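Acyl-coenzyme A oxidase acox-1.1 (Caenorhabditis elegans, PDB 5K3H) catalyses the FAD-dependent desaturation of acyl-CoA to (2E)-enoyl-CoA, reducing O2 to H2O2, in the first step of peroxisomal beta-oxidation. Local coordinates at residues 342-347 and 406-411; 174-179 and 270-275; 112-117 and 246-251; 33-38 and 353-358. One frame throughout, in Å; residues are numbered along the deposited sequence.

In the fold
Contacts 1 and 4 share helix 338-367: contact 1 joins its early turns to the end of helix 382-408, and contact 4 sets a later turn against helix 27-35. Between centres, contact 4 is about 23 Å from contact 1. Contact 3, about 31 Å from contact 1, ties the start of helix 114-127 to a loop of the beta domain, and contact 2 lies farther out in that domain, about 56 Å from contact 1 and 29 Å from contact 3. FAD is shared across the dimer: contact 1 holds R343 of one half-site, while contact 3 adjoins the complementary half, the nearest atoms of V248 and G191 about 4 Å apart. Contacts 2 and 4 lie elsewhere.

Contact 1 of 4, residues 342-347 and 406-411; sequences HRLFPF and RMACGG
R343 stretches from helix 338-367 across the last turn of helix 382-408, and A408 takes most of the weight. The tight part is buried: the A408 CB methyl sits 3.8 Å from R343 CD and 3.7 Å from L344 CD2, touching both side chains, while L344 also rests on A313 and T314 of helix 300-319. M407 CB belongs to this close packing too, 3.3 Å from R343 NH2. The guanidinium lies with one face over the 407-408 peptide, A408 N being 3.9 Å above its centre. R343 sets off with CG between its backbone N and carbonyl carbon (chi1 84°), and a bend at chi3 then turns the group over that peptide. The loose, partly exposed side is the thioether end of M407, beyond CB; the M407 side chain crosses that of R343 at about a right angle and packs on H396 of the second subunit. A leucine in place of R343 would probably leave the 407-408 peptide without its flat cationic cover and the FAD site without this positive charge. No hydrogen bond crosses here; the arginine packs by its alkyl chain and one guanidinium face, so its N-H groups are not spent on 406-411, consistent with its role in binding FAD.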
loop_
_atom_site.group_PDB
_atom_site.type_symbol
_atom_site.label_atom_id
_atom_site.label_comp_id
_atom_site.label_asym_id
_atom_site.label_seq_id
_atom_site.Cartn_x
_atom_site.Cartn_y
_atom_site.Cartn_z
ATOM N N HIS B 342 13.305 -4.488 13.163
ATOM C CA HIS B 342 13.848 -3.918 11.941
ATOM C C HIS B 342 12.762 -3.285 11.085
ATOM O O HIS B 342 13.036 -2.338 10.331
ATOM C CB HIS B 342 14.604 -4.999 11.161
ATOM C CG HIS B 342 15.295 -4.500 9.922
ATOM N ND1 HIS B 342 14.866 -4.818 8.647
ATOM C CD2 HIS B 342 16.389 -3.717 9.762
ATOM C CE1 HIS B 342 15.670 -4.256 7.759
ATOM N NE2 HIS B 342 16.598 -3.576 8.407
ATOM N N ARG B 343 11.535 -3.789 11.162
ATOM C CA ARG B 343 10.473 -3.249 10.325
ATOM C C ARG B 343 9.645 -2.175 11.032
ATOM O O ARG B 343 8.729 -1.615 10.417
ATOM C CB ARG B 343 9.570 -4.394 9.832
ATOM C CG ARG B 343 8.486 -4.797 10.813
ATOM C CD ARG B 343 7.904 -6.153 10.483
ATOM N NE ARG B 343 7.540 -6.248 9.087
ATOM C CZ ARG B 343 6.900 -7.284 8.547
ATOM N NH1 ARG B 343 6.550 -8.321 9.308
ATOM N NH2 ARG B 343 6.616 -7.281 7.241
ATOM N N LEU B 344 9.962 -1.848 12.288
ATOM C CA LEU B 344 9.271 -0.805 13.034
ATOM C C LEU B 344 10.188 0.340 13.434
ATOM O O LEU B 344 9.866 1.504 13.157
ATOM C CB LEU B 344 8.624 -1.401 14.311
ATOM C CG LEU B 344 7.448 -2.400 14.276
ATOM C CD1 LEU B 344 7.197 -2.864 15.671
ATOM C CD2 LEU B 344 6.153 -1.811 13.668
ATOM N N PHE B 345 11.317 0.052 14.110
ATOM C CA PHE B 345 12.089 1.099 14.782
ATOM C C PHE B 345 12.715 2.086 13.799
ATOM O O PHE B 345 12.805 3.277 14.122
ATOM C CB PHE B 345 13.183 0.521 15.684
ATOM C CG PHE B 345 12.674 -0.353 16.805
ATOM C CD1 PHE B 345 11.325 -0.389 17.134
ATOM C CD2 PHE B 345 13.551 -1.214 17.476
ATOM C CE1 PHE B 345 10.867 -1.229 18.137
ATOM C CE2 PHE B 345 13.107 -2.042 18.465
ATOM C CZ PHE B 345 11.763 -2.056 18.803
ATOM N N PRO B 346 13.184 1.671 12.617
ATOM C CA PRO B 346 13.703 2.673 11.688
ATOM C C PRO B 346 12.662 3.690 11.260
ATOM O O PRO B 346 13.032 4.792 10.843
ATOM C CB PRO B 346 14.214 1.830 10.507
ATOM C CG PRO B 346 14.536 0.494 11.088
ATOM C CD PRO B 346 13.442 0.301 12.110
ATOM N N PHE B 347 11.379 3.352 11.330
ATOM C CA PHE B 347 10.305 4.259 10.956
ATOM C C PHE B 347 9.849 5.121 12.118
ATOM O O PHE B 347 9.280 6.197 11.894
ATOM C CB PHE B 347 9.141 3.456 10.389
ATOM C CG PHE B 347 9.533 2.664 9.177
ATOM C CD1 PHE B 347 9.736 3.289 7.959
ATOM C CD2 PHE B 347 9.772 1.296 9.270
ATOM C CE1 PHE B 347 10.134 2.562 6.862
ATOM C CE2 PHE B 347 10.171 0.559 8.153
ATOM C CZ PHE B 347 10.349 1.193 6.960
ATOM N N ARG B 406 1.577 -2.015 9.044
ATOM C CA ARG B 406 0.438 -2.906 8.853
ATOM C C ARG B 406 0.877 -4.376 8.860
ATOM O O ARG B 406 0.273 -5.213 9.539
ATOM C CB ARG B 406 -0.307 -2.578 7.558
ATOM C CG ARG B 406 -1.623 -3.331 7.514
ATOM C CD ARG B 406 -2.247 -3.325 6.164
ATOM N NE ARG B 406 -1.296 -3.763 5.132
ATOM C CZ ARG B 406 -1.015 -5.036 4.848
ATOM N NH1 ARG B 406 -1.613 -6.016 5.512
ATOM N NH2 ARG B 406 -0.134 -5.329 3.896
ATOM N N MET B 407 1.920 -4.704 8.081
ATOM C CA MET B 407 2.447 -6.072 8.018
ATOM C C MET B 407 2.961 -6.554 9.376
ATOM O O MET B 407 2.760 -7.717 9.745
ATOM C CB MET B 407 3.551 -6.125 6.964
ATOM C CG MET B 407 3.030 -6.094 5.536
ATOM S SD MET B 407 4.301 -5.800 4.290
ATOM C CE MET B 407 3.288 -5.123 2.969
ATOM N N ALA B 408 3.579 -5.668 10.162
ATOM C CA ALA B 408 4.041 -6.063 11.487
ATOM C C ALA B 408 2.907 -6.539 12.393
ATOM O O ALA B 408 3.175 -7.151 13.439
ATOM C CB ALA B 408 4.779 -4.904 12.150
ATOM N N CYS B 409 1.658 -6.231 12.048
ATOM C CA CYS B 409 0.487 -6.643 12.816
ATOM C C CYS B 409 -0.069 -8.012 12.422
ATOM O O CYS B 409 -0.988 -8.496 13.090
ATOM C CB CYS B 409 -0.610 -5.581 12.691
ATOM S SG CYS B 409 -0.229 -4.042 13.573
ATOM N N GLY B 410 0.484 -8.665 11.389
ATOM C CA GLY B 410 0.032 -9.993 11.025
ATOM C C GLY B 410 -1.396 -10.001 10.502
ATOM O O GLY B 410 -1.908 -9.003 9.992
ATOM N N GLY B 411 -2.040 -11.163 10.642
ATOM C CA GLY B 411 -3.404 -11.316 10.150
ATOM C C GLY B 411 -4.366 -10.273 10.689
ATOM O O GLY B 411 -5.200 -9.744 9.949
#

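Contact 2 of 4, residues 174-179 and 270-275; sequences QEFVLH and TKVEAD
Two apolar side chains, F176 and V272, make the inner half of this contact. V272 CG1 lies 4.3 Å from F176 CZ, at the far end of the ring and approaching it obliquely, a loose van der Waals touch. The same pair is packed on a common neighbour, M206 of strand 199-208, and the F176 ring also meets F218 and Y169, so both belong to one hydrophobic core of the beta domain that sits between the helical domains in acyl-CoA oxidases.

The outer half brings an amide against a methyl. Q174 reaches over with an extended chain (chi2 169°), which carries NE2 to within 3.3 Å of A274 CB; nearer its root, CG stands 4.0 Å from A274 O. Both residues touch a crystal neighbour, so the lattice may influence how the glutamine lies.

Polar bonds come from outside the two segments. A274 O accepts from the hydroxyl of Y169 and V272 O from NE of R262, whose backbone also pairs with Q174. Residues Q174 and E175 both face D170, a G1 beta bulge at the turn leading into strand 175-179, and Q174 has the positive phi that goes with it.

Both pairs thus meet by van der Waals contact, F176 and V272 being the buried one; with no direct hydrogen bond between the segments, Y169 and R262 supply the polar links.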
loop_
_atom_site.group_PDB
_atom_site.type_symbol
_atom_site.label_atom_id
_atom_site.label_comp_id
_atom_site.label_asym_id
_atom_site.label_seq_id
_atom_site.Cartn_x
_atom_site.Cartn_y
_atom_site.Cartn_z
ATOM N N GLN B 174 -18.570 44.293 -18.709
ATOM C CA GLN B 174 -17.658 44.282 -17.565
ATOM C C GLN B 174 -17.851 43.034 -16.711
ATOM O O GLN B 174 -18.082 43.105 -15.497
ATOM C CB GLN B 174 -17.832 45.536 -16.722
ATOM C CG GLN B 174 -17.354 46.814 -17.395
ATOM C CD GLN B 174 -17.805 48.019 -16.623
ATOM O OE1 GLN B 174 -18.740 48.703 -17.030
ATOM N NE2 GLN B 174 -17.171 48.267 -15.469
ATOM N N GLU B 175 -17.751 41.879 -17.366
ATOM C CA GLU B 175 -17.940 40.575 -16.754
ATOM C C GLU B 175 -16.902 39.608 -17.292
ATOM O O GLU B 175 -16.403 39.782 -18.406
ATOM C CB GLU B 175 -19.329 40.023 -17.042
ATOM C CG GLU B 175 -20.452 40.626 -16.244
ATOM C CD GLU B 175 -21.774 40.148 -16.765
ATOM O OE1 GLU B 175 -21.991 40.237 -17.994
ATOM O OE2 GLU B 175 -22.569 39.614 -15.969
ATOM N N PHE B 176 -16.575 38.591 -16.491
ATOM C CA PHE B 176 -15.851 37.418 -16.979
ATOM C C PHE B 176 -16.833 36.307 -17.318
ATOM O O PHE B 176 -17.779 36.061 -16.560
ATOM C CB PHE B 176 -14.812 36.942 -15.962
ATOM C CG PHE B 176 -13.625 37.853 -15.882
ATOM C CD1 PHE B 176 -12.592 37.739 -16.800
ATOM C CD2 PHE B 176 -13.582 38.869 -14.952
ATOM C CE1 PHE B 176 -11.510 38.584 -16.767
ATOM C CE2 PHE B 176 -12.511 39.726 -14.909
ATOM C CZ PHE B 176 -11.461 39.579 -15.819
ATOM N N VAL B 177 -16.632 35.676 -18.477
ATOM C CA VAL B 177 -17.455 34.554 -18.924
ATOM C C VAL B 177 -16.608 33.303 -18.716
ATOM O O VAL B 177 -15.602 33.115 -19.400
ATOM C CB VAL B 177 -17.869 34.697 -20.399
ATOM C CG1 VAL B 177 -18.414 33.400 -20.930
ATOM C CG2 VAL B 177 -18.854 35.841 -20.625
ATOM N N LEU B 178 -16.985 32.451 -17.764
ATOM C CA LEU B 178 -16.248 31.223 -17.485
ATOM C C LEU B 178 -16.787 30.126 -18.385
ATOM O O LEU B 178 -18.001 30.039 -18.604
ATOM C CB LEU B 178 -16.394 30.823 -16.017
ATOM C CG LEU B 178 -15.424 31.369 -14.950
ATOM C CD1 LEU B 178 -15.045 32.807 -15.175
ATOM C CD2 LEU B 178 -16.088 31.250 -13.579
ATOM N N HIS B 179 -15.890 29.306 -18.941
ATOM C CA HIS B 179 -16.384 28.275 -19.841
ATOM C C HIS B 179 -15.554 27.002 -19.775
ATOM O O HIS B 179 -14.322 27.044 -19.698
ATOM C CB HIS B 179 -16.420 28.775 -21.284
ATOM C CG HIS B 179 -17.212 27.895 -22.192
ATOM N ND1 HIS B 179 -18.548 27.625 -21.986
ATOM C CD2 HIS B 179 -16.850 27.196 -23.293
ATOM C CE1 HIS B 179 -18.978 26.803 -22.925
ATOM N NE2 HIS B 179 -17.967 26.527 -23.731
ATOM N N THR B 270 -2.749 41.566 -9.369
ATOM C CA THR B 270 -3.073 41.782 -10.768
ATOM C C THR B 270 -4.332 42.628 -10.870
ATOM O O THR B 270 -5.272 42.432 -10.103
ATOM C CB THR B 270 -3.287 40.424 -11.475
ATOM O OG1 THR B 270 -2.079 39.647 -11.453
ATOM C CG2 THR B 270 -3.812 40.594 -12.867
ATOM N N LYS B 271 -4.350 43.580 -11.796
ATOM C CA LYS B 271 -5.543 44.379 -12.037
ATOM C C LYS B 271 -5.991 44.233 -13.481
ATOM O O LYS B 271 -5.160 44.127 -14.393
ATOM C CB LYS B 271 -5.345 45.881 -11.698
ATOM C CG LYS B 271 -5.362 46.209 -10.199
ATOM C CD LYS B 271 -4.099 45.745 -9.464
ATOM C CE LYS B 271 -4.179 46.063 -7.972
ATOM N NZ LYS B 271 -2.914 45.708 -7.264
ATOM N N VAL B 272 -7.311 44.202 -13.666
ATOM C CA VAL B 272 -7.944 44.377 -14.967
ATOM C C VAL B 272 -8.989 45.469 -14.794
ATOM O O VAL B 272 -9.951 45.296 -14.031
ATOM C CB VAL B 272 -8.581 43.076 -15.502
ATOM C CG1 VAL B 272 -9.488 43.352 -16.692
ATOM C CG2 VAL B 272 -7.498 42.076 -15.895
ATOM N N GLU B 273 -8.802 46.587 -15.500
ATOM C CA GLU B 273 -9.698 47.730 -15.391
ATOM C C GLU B 273 -10.930 47.483 -16.241
ATOM O O GLU B 273 -10.986 46.533 -17.026
ATOM C CB GLU B 273 -8.967 49.021 -15.765
ATOM C CG GLU B 273 -7.634 49.103 -15.025
ATOM C CD GLU B 273 -6.929 50.439 -15.151
ATOM O OE1 GLU B 273 -6.781 50.929 -16.293
ATOM O OE2 GLU B 273 -6.500 50.994 -14.113
ATOM N N ALA B 274 -11.958 48.318 -16.026
ATOM C CA ALA B 274 -13.221 48.163 -16.748
ATOM C C ALA B 274 -13.035 48.144 -18.258
ATOM O O ALA B 274 -13.744 47.424 -18.966
ATOM C CB ALA B 274 -14.178 49.290 -16.366
ATOM N N ASP B 275 -12.095 48.933 -18.775
ATOM C CA ASP B 275 -11.807 48.908 -20.205
ATOM C C ASP B 275 -11.052 47.646 -20.646
ATOM O O ASP B 275 -10.720 47.533 -21.832
ATOM C CB ASP B 275 -11.122 50.211 -20.639
ATOM C CG ASP B 275 -9.753 50.401 -20.049
ATOM O OD1 ASP B 275 -9.230 49.526 -19.323
ATOM O OD2 ASP B 275 -9.187 51.474 -20.328
#

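Contact 3 of 4, residues 112-117 and 246-251; sequences PMALHG and NIVDNG
V248 turns CG1 anti to its backbone N (chi1 165°), which leaves CG2 beside that N and directed at A114; the methyls CG2 and A114 CB meet at 3.9 Å. Next along the loop, D249 takes a first torsion near +49°, with CG between the backbone N and the carbonyl carbon, and this swings the carboxylate toward P112, whose CA lies 4.4 Å from D249 OD1. The touch is van der Waals; the carboxylate oxygens are bonded elsewhere, OD1 to ND2 of N192 and OD2 to the backbone N of both K195 and S196. N192 works in both directions, since its OD1 accepts from L115 N in the first turn of helix 114-127, so one amide links the aspartate to the helix start. The seam is an interdomain one: the N-terminal helical domain of the acyl-CoA oxidase fold meets the loop that leads into strand 251-255 of the beta domain. G191, an FAD-binding residue, lies close to V248. P112 and I247 both pack on S75 of helix 68-85. Beyond P112 comes the second subunit, where L662 of that chain packs on the proline and M665 of that chain on M113.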
loop_
_atom_site.group_PDB
_atom_site.type_symbol
_atom_site.label_atom_id
_atom_site.label_comp_id
_atom_site.label_asym_id
_atom_site.label_seq_id
_atom_site.Cartn_x
_atom_site.Cartn_y
_atom_site.Cartn_z
ATOM N N PRO B 112 -16.803 18.029 5.635
ATOM C CA PRO B 112 -17.338 18.894 4.558
ATOM C C PRO B 112 -16.628 20.219 4.389
ATOM O O PRO B 112 -16.888 20.924 3.396
ATOM C CB PRO B 112 -18.791 19.123 4.981
ATOM C CG PRO B 112 -19.133 17.902 5.802
ATOM C CD PRO B 112 -17.878 17.574 6.546
ATOM N N MET B 113 -15.800 20.623 5.349
ATOM C CA MET B 113 -15.096 21.894 5.274
ATOM C C MET B 113 -13.591 21.698 5.320
ATOM O O MET B 113 -12.855 22.625 5.674
ATOM C CB MET B 113 -15.573 22.825 6.388
ATOM C CG MET B 113 -16.987 23.275 6.160
ATOM S SD MET B 113 -17.593 24.431 7.392
ATOM C CE MET B 113 -16.465 25.814 7.222
ATOM N N ALA B 114 -13.135 20.504 4.956
ATOM C CA ALA B 114 -11.711 20.191 4.958
ATOM C C ALA B 114 -10.897 21.146 4.086
ATOM O O ALA B 114 -9.819 21.591 4.479
ATOM C CB ALA B 114 -11.485 18.751 4.523
ATOM N N LEU B 115 -11.413 21.457 2.901
ATOM C CA LEU B 115 -10.722 22.352 1.978
ATOM C C LEU B 115 -10.980 23.824 2.295
ATOM O O LEU B 115 -10.173 24.690 1.958
ATOM C CB LEU B 115 -11.116 22.044 0.532
ATOM C CG LEU B 115 -10.253 21.004 -0.185
ATOM C CD1 LEU B 115 -8.841 21.529 -0.392
ATOM C CD2 LEU B 115 -10.232 19.696 0.590
ATOM N N HIS B 116 -12.106 24.098 2.943
ATOM C CA HIS B 116 -12.473 25.465 3.315
ATOM C C HIS B 116 -11.333 26.179 4.035
ATOM O O HIS B 116 -11.054 27.360 3.773
ATOM C CB HIS B 116 -13.728 25.431 4.179
ATOM C CG HIS B 116 -14.229 26.782 4.547
ATOM N ND1 HIS B 116 -15.075 27.509 3.740
ATOM C CD2 HIS B 116 -14.005 27.539 5.646
ATOM C CE1 HIS B 116 -15.348 28.659 4.327
ATOM N NE2 HIS B 116 -14.706 28.704 5.482
ATOM N N GLY B 117 -10.710 25.501 4.999
ATOM C CA GLY B 117 -9.590 26.066 5.732
ATOM C C GLY B 117 -8.223 25.860 5.106
ATOM O O GLY B 117 -7.325 26.691 5.277
ATOM N N ASN B 246 -12.965 9.314 2.377
ATOM C CA ASN B 246 -14.230 9.320 1.655
ATOM C C ASN B 246 -15.279 10.248 2.250
ATOM O O ASN B 246 -16.361 10.379 1.665
ATOM C CB ASN B 246 -14.772 7.903 1.560
ATOM C CG ASN B 246 -14.142 7.142 0.416
ATOM O OD1 ASN B 246 -14.296 7.533 -0.742
ATOM N ND2 ASN B 246 -13.414 6.061 0.724
ATOM N N ILE B 247 -14.986 10.910 3.374
ATOM C CA ILE B 247 -15.893 11.924 3.896
ATOM C C ILE B 247 -15.773 13.222 3.109
ATOM O O ILE B 247 -16.710 14.028 3.100
ATOM C CB ILE B 247 -15.641 12.116 5.404
ATOM C CG1 ILE B 247 -15.860 10.782 6.136
ATOM C CG2 ILE B 247 -16.499 13.250 5.968
ATOM C CD1 ILE B 247 -15.642 10.797 7.651
ATOM N N VAL B 248 -14.637 13.448 2.455
ATOM C CA VAL B 248 -14.467 14.570 1.543
ATOM C C VAL B 248 -15.157 14.241 0.229
ATOM O O VAL B 248 -14.885 13.210 -0.398
ATOM C CB VAL B 248 -12.979 14.877 1.334
ATOM C CG1 VAL B 248 -12.780 15.796 0.116
ATOM C CG2 VAL B 248 -12.409 15.521 2.580
ATOM N N ASP B 249 -16.038 15.135 -0.203
ATOM C CA ASP B 249 -16.826 14.977 -1.420
ATOM C C ASP B 249 -16.102 15.689 -2.565
ATOM O O ASP B 249 -16.421 16.815 -2.965
ATOM C CB ASP B 249 -18.225 15.528 -1.177
ATOM C CG ASP B 249 -18.186 16.927 -0.541
ATOM O OD1 ASP B 249 -17.678 17.043 0.606
ATOM O OD2 ASP B 249 -18.634 17.914 -1.191
ATOM N N ASN B 250 -15.109 15.001 -3.111
ATOM C CA ASN B 250 -14.367 15.544 -4.236
ATOM C C ASN B 250 -15.274 15.658 -5.445
ATOM O O ASN B 250 -16.043 14.743 -5.738
ATOM C CB ASN B 250 -13.166 14.655 -4.532
ATOM C CG ASN B 250 -12.203 14.589 -3.380
ATOM O OD1 ASN B 250 -12.429 13.894 -2.402
ATOM N ND2 ASN B 250 -11.112 15.325 -3.494
ATOM N N GLY B 251 -15.164 16.772 -6.176
ATOM C CA GLY B 251 -16.164 17.112 -7.162
ATOM C C GLY B 251 -15.636 17.425 -8.549
ATOM O O GLY B 251 -14.465 17.730 -8.747
#

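Contact 4 of 4, residues 33-38 and 353-358; sequences QIYGGE and AFQFAG
Helix 27-35 closes in a Schellman motif, with G36 at positive phi, and just before that turn the carbonyl of I34 is caught by Q355 of helix 338-367. The bond from Q355 NE2 to I34 O is 2.9 Å long and nearly straight, 178° at the hydrogen. The oxygen lies in the plane of the glutamine amide, whereas the donor stands 37° above the plane of the carbonyl. A bend at chi2 folds the amide of Q355 round to face the helix end, and I34 CG2 lies 3.9 Å from the same NE2. This methyl also sits 3.8 Å above the centre of the Y35 ring, a CH-pi contact between sequence neighbours. Here the N-terminal helical part of the acyl-CoA oxidase fold is joined to the C-alpha1 domain, with W618 flanking both I34 and Q355. The other end of the amide is held too, OE1 bonding to the hydroxyl of T300. A leucine at Q355 would probably leave I34 O without this donor and T300 without its amide partner in a buried seam. One residue on, the F356 ring turns its edge to the neighbouring carbonyl, CE1 4.3 Å from Q33 O, while Q33 OE1 is taken by R550 of helix 520-553.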
loop_
_atom_site.group_PDB
_atom_site.type_symbol
_atom_site.label_atom_id
_atom_site.label_comp_id
_atom_site.label_asym_id
_atom_site.label_seq_id
_atom_site.Cartn_x
_atom_site.Cartn_y
_atom_site.Cartn_z
ATOM N N GLN B 33 9.143 18.505 23.241
ATOM C CA GLN B 33 10.089 18.518 22.126
ATOM C C GLN B 33 9.383 18.331 20.777
ATOM O O GLN B 33 9.629 19.085 19.828
ATOM C CB GLN B 33 11.140 17.436 22.359
ATOM C CG GLN B 33 12.419 17.635 21.621
ATOM C CD GLN B 33 13.039 18.998 21.808
ATOM O OE1 GLN B 33 13.311 19.684 20.837
ATOM N NE2 GLN B 33 13.281 19.388 23.048
ATOM N N ILE B 34 8.466 17.358 20.688
ATOM C CA ILE B 34 7.780 17.047 19.431
ATOM C C ILE B 34 6.918 18.216 18.972
ATOM O O ILE B 34 6.849 18.520 17.776
ATOM C CB ILE B 34 6.932 15.762 19.572
ATOM C CG1 ILE B 34 7.800 14.507 19.718
ATOM C CG2 ILE B 34 5.950 15.606 18.404
ATOM C CD1 ILE B 34 7.015 13.301 20.132
ATOM N N TYR B 35 6.192 18.851 19.885
ATOM C CA TYR B 35 5.184 19.826 19.476
ATOM C C TYR B 35 5.655 21.269 19.641
ATOM O O TYR B 35 4.852 22.197 19.481
ATOM C CB TYR B 35 3.874 19.584 20.248
ATOM C CG TYR B 35 3.200 18.281 19.869
ATOM C CD1 TYR B 35 2.688 18.092 18.582
ATOM C CD2 TYR B 35 3.112 17.223 20.783
ATOM C CE1 TYR B 35 2.086 16.893 18.209
ATOM C CE2 TYR B 35 2.493 16.010 20.420
ATOM C CZ TYR B 35 1.992 15.863 19.125
ATOM O OH TYR B 35 1.391 14.696 18.751
ATOM N N GLY B 36 6.937 21.478 19.940
ATOM C CA GLY B 36 7.490 22.819 19.967
ATOM C C GLY B 36 7.269 23.621 21.230
ATOM O O GLY B 36 7.115 24.843 21.157
ATOM N N GLY B 37 7.248 22.985 22.385
ATOM C CA GLY B 37 7.212 23.695 23.653
ATOM C C GLY B 37 6.319 23.012 24.666
ATOM O O GLY B 37 5.371 22.306 24.328
ATOM N N GLU B 38 6.635 23.216 25.946
ATOM C CA GLU B 38 5.861 22.577 27.006
ATOM C C GLU B 38 4.401 23.035 26.994
ATOM O O GLU B 38 3.495 22.242 27.291
ATOM C CB GLU B 38 6.530 22.830 28.364
ATOM C CG GLU B 38 5.569 23.117 29.504
ATOM C CD GLU B 38 4.898 21.869 30.070
ATOM O OE1 GLU B 38 5.325 20.743 29.705
ATOM O OE2 GLU B 38 3.936 22.021 30.873
ATOM N N ALA B 353 12.283 12.315 12.478
ATOM C CA ALA B 353 13.077 13.028 11.481
ATOM C C ALA B 353 12.206 13.943 10.636
ATOM O O ALA B 353 12.606 15.069 10.326
ATOM C CB ALA B 353 13.833 12.040 10.588
ATOM N N PHE B 354 11.013 13.486 10.252
ATOM C CA PHE B 354 10.132 14.329 9.449
ATOM C C PHE B 354 9.608 15.504 10.261
ATOM O O PHE B 354 9.539 16.624 9.759
ATOM C CB PHE B 354 8.957 13.512 8.912
ATOM C CG PHE B 354 9.350 12.390 7.994
ATOM C CD1 PHE B 354 10.595 12.367 7.374
ATOM C CD2 PHE B 354 8.487 11.321 7.790
ATOM C CE1 PHE B 354 10.952 11.304 6.541
ATOM C CE2 PHE B 354 8.843 10.274 6.961
ATOM C CZ PHE B 354 10.069 10.270 6.330
ATOM N N GLN B 355 9.235 15.268 11.522
ATOM C CA GLN B 355 8.737 16.344 12.371
ATOM C C GLN B 355 9.791 17.425 12.546
ATOM O O GLN B 355 9.485 18.616 12.526
ATOM C CB GLN B 355 8.310 15.766 13.732
ATOM C CG GLN B 355 7.696 16.780 14.710
ATOM C CD GLN B 355 6.237 17.152 14.349
ATOM O OE1 GLN B 355 5.748 16.828 13.254
ATOM N NE2 GLN B 355 5.543 17.822 15.277
ATOM N N PHE B 356 11.046 17.026 12.716
ATOM C CA PHE B 356 12.114 18.002 12.887
ATOM C C PHE B 356 12.446 18.718 11.582
ATOM O O PHE B 356 12.796 19.902 11.614
ATOM C CB PHE B 356 13.339 17.315 13.490
ATOM C CG PHE B 356 13.090 16.753 14.860
ATOM C CD1 PHE B 356 12.126 17.328 15.693
ATOM C CD2 PHE B 356 13.802 15.652 15.321
ATOM C CE1 PHE B 356 11.865 16.803 16.967
ATOM C CE2 PHE B 356 13.561 15.133 16.583
ATOM C CZ PHE B 356 12.596 15.707 17.417
ATOM N N ALA B 357 12.349 18.034 10.436
ATOM C CA ALA B 357 12.561 18.696 9.145
ATOM C C ALA B 357 11.453 19.707 8.844
ATOM O O ALA B 357 11.721 20.818 8.375
ATOM C CB ALA B 357 12.638 17.658 8.030
ATOM N N GLY B 358 10.201 19.340 9.102
ATOM C CA GLY B 358 9.135 20.308 8.982
ATOM C C GLY B 358 9.377 21.540 9.833
ATOM O O GLY B 358 9.102 22.667 9.405
#